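PDB 4HKG: phosphopantetheine attachment site family protein from Acinetobacter baumannii, which probably serves as a free-standing peptidyl carrier protein, holding intermediates on a phosphopantetheine arm in an uncharacterised secondary metabolic pathway. Local coordinates for residues A12-L17 with N72-Y77; L17-K20 with E25-T28. All coordinates share one frame; numbering follows the deposited sequence. Where two conformers were deposited one is given.

Contact 1. Residues A12-L17 with N72-Y77; sequences AIIRTL and NALAEY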
ATOM      1  N   ALA A  12       5.366  -3.678   5.357  1.00  9.50           N
ATOM      2  CA  ALA A  12       4.563  -4.355   6.378  1.00  9.79           C
ATOM      3  C   ALA A  12       3.284  -3.564   6.689  1.00  9.82           C
ATOM      4  O   ALA A  12       2.200  -4.139   6.836  1.00 10.14           O
ATOM      5  CB  ALA A  12       5.376  -4.571   7.639  1.00 10.60           C
ATOM      6  N   ILE A  13       3.401  -2.243   6.782  1.00  8.93           N
ATOM      7  CA  ILE A  13       2.234  -1.397   7.039  1.00  9.45           C
ATOM      8  C   ILE A  13       1.227  -1.480   5.889  1.00  9.68           C
ATOM      9  O   ILE A  13       0.027  -1.695   6.115  1.00  9.22           O
ATOM     10  CB  ILE A  13       2.661   0.066   7.347  1.00  9.39           C
ATOM     11  CG1 ILE A  13       3.328   0.114   8.724  1.00 12.42           C
ATOM     12  CG2 ILE A  13       1.474   1.037   7.212  1.00 11.99           C
ATOM     13  CD1 ILE A  13       3.742   1.489   9.180  1.00 15.82           C
ATOM     14  N   ILE A  14       1.710  -1.341   4.659  1.00  8.38           N
ATOM     15  CA  ILE A  14       0.832  -1.384   3.499  1.00  9.57           C
ATOM     16  C   ILE A  14       0.164  -2.750   3.381  1.00  8.82           C
ATOM     17  O   ILE A  14      -1.033  -2.835   3.120  1.00  8.88           O
ATOM     18  CB  ILE A  14       1.593  -1.014   2.214  1.00  8.35           C
ATOM     19  CG1 ILE A  14       2.040   0.448   2.258  1.00  9.01           C
ATOM     20  CG2 ILE A  14       0.710  -1.222   0.993  1.00 10.36           C
ATOM     21  CD1 ILE A  14       3.115   0.787   1.236  1.00 10.06           C
ATOM     22  N   ARG A  15       0.921  -3.816   3.592  1.00  8.75           N
ATOM     23  CA  ARG A  15       0.353  -5.159   3.540  1.00  9.67           C
ATOM     24  C   ARG A  15      -0.768  -5.332   4.561  1.00  9.68           C
ATOM     25  O   ARG A  15      -1.797  -5.953   4.273  1.00  9.88           O
ATOM     26  CB  ARG A  15       1.458  -6.194   3.752  1.00 10.24           C
ATOM     27  CG  ARG A  15       1.068  -7.642   3.518  1.00 10.54           C
ATOM     28  CD  ARG A  15       2.293  -8.530   3.771  1.00 16.66           C
ATOM     29  NE  ARG A  15       2.179  -9.871   3.207  1.00 17.33           N
ATOM     30  CZ  ARG A  15       3.182 -10.737   3.157  1.00 17.49           C
ATOM     31  NH1 ARG A  15       4.375 -10.389   3.625  1.00 22.84           N
ATOM     32  NH2 ARG A  15       3.005 -11.938   2.631  1.00 20.50           N
ATOM     33  N   THR A  16      -0.571  -4.772   5.748  1.00  8.82           N
ATOM     34  CA  THR A  16      -1.586  -4.820   6.784  1.00  9.50           C
ATOM     35  C   THR A  16      -2.843  -4.070   6.356  1.00  9.14           C
ATOM     36  O   THR A  16      -3.964  -4.567   6.513  1.00  9.33           O
ATOM     37  CB  THR A  16      -1.043  -4.232   8.108  1.00 10.09           C
ATOM     38  OG1 THR A  16       0.093  -4.995   8.537  1.00 14.15           O
ATOM     39  CG2 THR A  16      -2.115  -4.255   9.190  1.00 12.85           C
ATOM     40  N   LEU A  17      -2.664  -2.872   5.810  1.00  8.40           N
ATOM     41  CA  LEU A  17      -3.798  -2.090   5.334  1.00  7.95           C
ATOM     42  C   LEU A  17      -4.560  -2.817   4.226  1.00  8.32           C
ATOM     43  O   LEU A  17      -5.800  -2.881   4.247  1.00  8.67           O
ATOM     44  CB  LEU A  17      -3.351  -0.724   4.810  1.00  9.55           C
ATOM     45  CG  LEU A  17      -2.760   0.252   5.823  1.00  8.83           C
ATOM     46  CD1 LEU A  17      -2.226   1.473   5.095  1.00 10.13           C
ATOM     47  CD2 LEU A  17      -3.800   0.657   6.846  1.00 10.70           C
ATOM     48  N   ASN A  72       5.124  -3.711  -2.475  1.00  8.85           N
ATOM     49  CA  ASN A  72       6.532  -3.341  -2.419  1.00  8.83           C
ATOM     50  C   ASN A  72       6.862  -2.110  -3.270  1.00  9.15           C
ATOM     51  O   ASN A  72       7.718  -1.309  -2.890  1.00 10.16           O
ATOM     52  CB  ASN A  72       7.427  -4.522  -2.796  1.00  9.96           C
ATOM     53  CG  ASN A  72       7.712  -5.437  -1.626  1.00 10.43           C
ATOM     54  OD1 ASN A  72       7.687  -5.005  -0.463  1.00 12.23           O
ATOM     55  ND2 ASN A  72       7.982  -6.698  -1.916  1.00 12.08           N
ATOM     56  N   ALA A  73       6.194  -1.949  -4.411  1.00  9.28           N
ATOM     57  CA  ALA A  73       6.443  -0.775  -5.253  1.00  9.51           C
ATOM     58  C   ALA A  73       5.949   0.485  -4.542  1.00  8.82           C
ATOM     59  O   ALA A  73       6.618   1.531  -4.561  1.00  9.80           O
ATOM     60  CB  ALA A  73       5.782  -0.928  -6.616  1.00  9.92           C
ATOM     61  N   LEU A  74       4.793   0.381  -3.895  1.00  8.66           N
ATOM     62  CA  LEU A  74       4.263   1.515  -3.150  1.00  8.37           C
ATOM     63  C   LEU A  74       5.139   1.831  -1.937  1.00  9.07           C
ATOM     64  O   LEU A  74       5.379   2.999  -1.628  1.00  9.62           O
ATOM     65  CB  LEU A  74       2.810   1.274  -2.739  1.00  9.16           C
ATOM     66  CG  LEU A  74       2.080   2.460  -2.099  1.00  8.67           C
ATOM     67  CD1 LEU A  74       1.999   3.661  -3.044  1.00 11.66           C
ATOM     68  CD2 LEU A  74       0.691   2.019  -1.665  1.00  9.97           C
ATOM     69  N   ALA A  75       5.648   0.799  -1.267  1.00  8.26           N
ATOM     70  CA  ALA A  75       6.569   0.995  -0.147  1.00  9.16           C
ATOM     71  C   ALA A  75       7.827   1.727  -0.585  1.00  8.85           C
ATOM     72  O   ALA A  75       8.299   2.636   0.109  1.00 10.65           O
ATOM     73  CB  ALA A  75       6.932  -0.333   0.486  1.00  9.28           C
ATOM     74  N   GLU A  76       8.365   1.333  -1.740  1.00  9.27           N
ATOM     75  CA  GLU A  76       9.535   1.982  -2.313  1.00 10.75           C
ATOM     76  C   GLU A  76       9.260   3.465  -2.535  1.00  9.73           C
ATOM     77  O   GLU A  76      10.101   4.316  -2.236  1.00 11.19           O
ATOM     78  CB  GLU A  76       9.919   1.302  -3.634  1.00 11.78           C
ATOM     79  CG  GLU A  76      11.111   1.924  -4.340  1.00 14.00           C
ATOM     80  CD  GLU A  76      12.423   1.305  -3.924  1.00 18.11           C
ATOM     81  OE1 GLU A  76      12.394   0.241  -3.272  1.00 16.42           O
ATOM     82  OE2 GLU A  76      13.483   1.875  -4.259  1.00 18.43           O
ATOM     83  N   TYR A  77       8.077   3.772  -3.063  1.00 10.11           N
ATOM     84  CA  TYR A  77       7.681   5.156  -3.294  1.00 11.71           C
ATOM     85  C   TYR A  77       7.639   5.964  -1.992  1.00  9.92           C
ATOM     86  O   TYR A  77       8.163   7.079  -1.930  1.00 12.00           O
ATOM     87  CB  TYR A  77       6.336   5.225  -4.026  1.00 11.44           C
ATOM     88  CG  TYR A  77       5.838   6.633  -4.215  1.00 11.78           C
ATOM     89  CD1 TYR A  77       6.370   7.446  -5.199  1.00 14.59           C
ATOM     90  CD2 TYR A  77       4.843   7.154  -3.397  1.00 14.38           C
ATOM     91  CE1 TYR A  77       5.925   8.737  -5.376  1.00 17.25           C
ATOM     92  CE2 TYR A  77       4.388   8.452  -3.566  1.00 16.01           C
ATOM     93  CZ  TYR A  77       4.936   9.234  -4.556  1.00 16.93           C
ATOM     94  OH  TYR A  77       4.504  10.526  -4.746  1.00 22.95           O
TER

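Contact 2. Residues L17-K20 with E25-T28; sequences LVAK and EPET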
ATOM      1  N   LEU A  17      -2.664  -2.872   5.810  1.00  8.40           N
ATOM      2  CA  LEU A  17      -3.798  -2.090   5.334  1.00  7.95           C
ATOM      3  C   LEU A  17      -4.560  -2.817   4.226  1.00  8.32           C
ATOM      4  O   LEU A  17      -5.800  -2.881   4.247  1.00  8.67           O
ATOM      5  CB  LEU A  17      -3.351  -0.724   4.810  1.00  9.55           C
ATOM      6  CG  LEU A  17      -2.760   0.252   5.823  1.00  8.83           C
ATOM      7  CD1 LEU A  17      -2.226   1.473   5.095  1.00 10.13           C
ATOM      8  CD2 LEU A  17      -3.800   0.657   6.846  1.00 10.70           C
ATOM      9  N   VAL A  18      -3.831  -3.348   3.254  1.00  7.78           N
ATOM     10  CA  VAL A  18      -4.450  -4.036   2.133  1.00 10.05           C
ATOM     11  C   VAL A  18      -5.204  -5.278   2.607  1.00  8.77           C
ATOM     12  O   VAL A  18      -6.357  -5.498   2.223  1.00  9.78           O
ATOM     13  CB  VAL A  18      -3.394  -4.371   1.054  1.00  9.25           C
ATOM     14  CG1 VAL A  18      -3.950  -5.337   0.025  1.00 11.21           C
ATOM     15  CG2 VAL A  18      -2.881  -3.089   0.397  1.00 10.08           C
ATOM     16  N   ALA A  19      -4.574  -6.083   3.455  1.00  9.65           N
ATOM     17  CA  ALA A  19      -5.196  -7.303   3.960  1.00 10.42           C
ATOM     18  C   ALA A  19      -6.473  -6.996   4.743  1.00 10.29           C
ATOM     19  O   ALA A  19      -7.478  -7.697   4.601  1.00 10.58           O
ATOM     20  CB  ALA A  19      -4.214  -8.082   4.816  1.00 11.29           C
ATOM     21  N   LYS A  20      -6.442  -5.953   5.564  1.00  9.28           N
ATOM     22  CA  LYS A  20      -7.619  -5.572   6.333  1.00 10.79           C
ATOM     23  C   LYS A  20      -8.767  -5.161   5.410  1.00  9.41           C
ATOM     24  O   LYS A  20      -9.925  -5.522   5.653  1.00 10.92           O
ATOM     25  CB  LYS A  20      -7.276  -4.454   7.321  1.00 11.19           C
ATOM     26  CG  LYS A  20      -6.471  -4.909   8.547  1.00 13.84           C
ATOM     27  CD  LYS A  20      -7.365  -5.355   9.701  1.00 16.28           C
ATOM     28  CE  LYS A  20      -6.540  -5.771  10.919  1.00 15.26           C
ATOM     29  NZ  LYS A  20      -7.373  -5.795  12.158  1.00 20.66           N
ATOM     30  N   GLU A  25      -5.973 -12.723   5.546  1.00 11.80           N
ATOM     31  CA  GLU A  25      -4.759 -12.650   6.356  1.00 12.47           C
ATOM     32  C   GLU A  25      -3.608 -12.068   5.549  1.00 12.07           C
ATOM     33  O   GLU A  25      -3.438 -12.395   4.377  1.00 11.34           O
ATOM     34  CB  GLU A  25      -4.373 -14.034   6.859  1.00 14.80           C
ATOM     35  CG  GLU A  25      -5.433 -14.681   7.707  1.00 16.65           C
ATOM     36  CD  GLU A  25      -5.576 -14.041   9.070  1.00 21.98           C
ATOM     37  OE1 GLU A  25      -4.754 -13.168   9.429  1.00 24.89           O
ATOM     38  OE2 GLU A  25      -6.515 -14.434   9.791  1.00 26.86           O
ATOM     39  N   PRO A  26      -2.790 -11.205   6.169  1.00 11.88           N
ATOM     40  CA  PRO A  26      -1.705 -10.586   5.395  1.00 12.88           C
ATOM     41  C   PRO A  26      -0.714 -11.572   4.775  1.00 12.52           C
ATOM     42  O   PRO A  26      -0.168 -11.290   3.704  1.00 12.87           O
ATOM     43  CB  PRO A  26      -1.015  -9.668   6.413  1.00 15.07           C
ATOM     44  CG  PRO A  26      -1.505 -10.109   7.755  1.00 18.90           C
ATOM     45  CD  PRO A  26      -2.872 -10.676   7.539  1.00 13.29           C
ATOM     46  N   GLU A  27      -0.496 -12.712   5.421  0.57 13.58           N
ATOM     47  CA  GLU A  27       0.431 -13.705   4.889  0.57 14.41           C
ATOM     48  C   GLU A  27      -0.033 -14.302   3.559  0.57 13.77           C
ATOM     49  O   GLU A  27       0.771 -14.860   2.814  0.57 16.00           O
ATOM     50  CB  GLU A  27       0.707 -14.809   5.913  0.57 21.33           C
ATOM     51  CG  GLU A  27       1.647 -14.382   7.027  0.57 23.93           C
ATOM     52  N   THR A  28      -1.320 -14.173   3.254  1.00 12.24           N
ATOM     53  CA  THR A  28      -1.852 -14.700   1.993  1.00 13.16           C
ATOM     54  C   THR A  28      -1.654 -13.755   0.814  1.00 12.59           C
ATOM     55  O   THR A  28      -1.954 -14.108  -0.326  1.00 16.25           O
ATOM     56  CB  THR A  28      -3.350 -15.040   2.066  1.00 12.63           C
ATOM     57  OG1 THR A  28      -4.118 -13.831   2.160  1.00 12.30           O
ATOM     58  CG2 THR A  28      -3.643 -15.975   3.234  1.00 15.15           C
TER

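Contact 1. Residues A12-L17 with N72-Y77
Ile14 pushes its CD1 methyl onto Leu74 and Ala75, joining the first and last helices of the small helical bundle that makes up a carrier protein. Ile14 gives most of the surface buried here, Leu74 about half as much and Ala75 least. CG1 of Ile14 lies anti to the carbonyl carbon (chi1 -66°), and the extended chi2 of 164° carries CD1 across to the other helix. There it nestles against the backbone: CD1 is 3.6 Å from N of Ala75, and the small Ala75 methyl lets it get that far in, with CB of Ala75 4.0 Å from CD1 of Ile14. On the Leu74 side the same methyl meets CG at 3.9 Å. The branched end of Leu74 slants across Ile14, and it also packs on Leu52 of helix 42-56 and on Leu64 and Leu65, so the contact is part of the central hydrophobic core. Ala75 meanwhile touches Trp10 and Ser11, one turn back along helix 7-22. No hydrogen bond joins residues 12-17 to 72-77, but Ser11 OG, just beside them, bonds Asn72 OD1. The second branch of Ile14 makes a looser touch, its CG2 coming 4.2 Å from CD2 of Leu74.

Contact 2. Residues L17-K20 with E25-T28
Ala19 and Pro26 meet methyl against ring: CB of Ala19 sits over the face of the pyrrolidine ring, displaced toward N and CA. The distances follow that shift, since CB of Ala19 is 3.6 Å from CA of Pro26 and 3.7 Å from N of Pro26, with CB of the same proline at 3.9 Å and CG the farthest of the ring atoms. The CA-CB bond of Ala19 aims straight at the loop. With so short a side chain, the helix and the returning chain come close, CA of Ala19 lying 5.0 Å from CA of Pro26. The preceding residue joins in through its backbone, C of Glu25 being 4.1 Å from CB of Ala19, while the CB of Glu25 leaves its CA away from the helix. The side chains meet by van der Waals packing, with no hydrogen bond between the two segments.

The ring sits at the start of a 3-10 turn, which probably helps to hold it in this position. The carbonyl oxygen of Glu25 is gripped twice by Thr28, by its backbone N at 3.0 Å and by its hydroxyl, OG1 to O of Glu25, at 2.7 Å. The hydroxyl lies in the carbonyl plane. A chi1 of 70° tucks OG1 between the backbone N and carbonyl carbon of Thr28, turned back toward Glu25, which lets one residue supply both donors. Elsewhere on the helix, Val18 packs on Phe35, Tyr38 and Leu40, and Leu17 on helix 42-56. The arrangement belongs to the long first loop of the carrier-protein helical bundle, which folds back along the first helix through a 3-10 turn beginning at Pro26 before it reaches the second helix.

In the fold
Both contacts start from helix 7-22; their first segments overlap at Leu17, which takes part in neither packing, and their centres are about 11 Å apart. Contact 2 is local: the chain doubles back just after the helix ends. Contact 1 is long-range, bringing in helix 71-82 from the other end of the chain, with helix 42-56 and the short helix 64-67 lying between in sequence. Contact 1 is close to the centre of the molecule, whereas contact 2 is nearer the surface. NE of Arg15, from the first segment of contact 1, reaches O of Pro26 in contact 2 through a weak hydrogen bond. The first helix thus serves both the bundle core and the loop that leads toward helix 42-56.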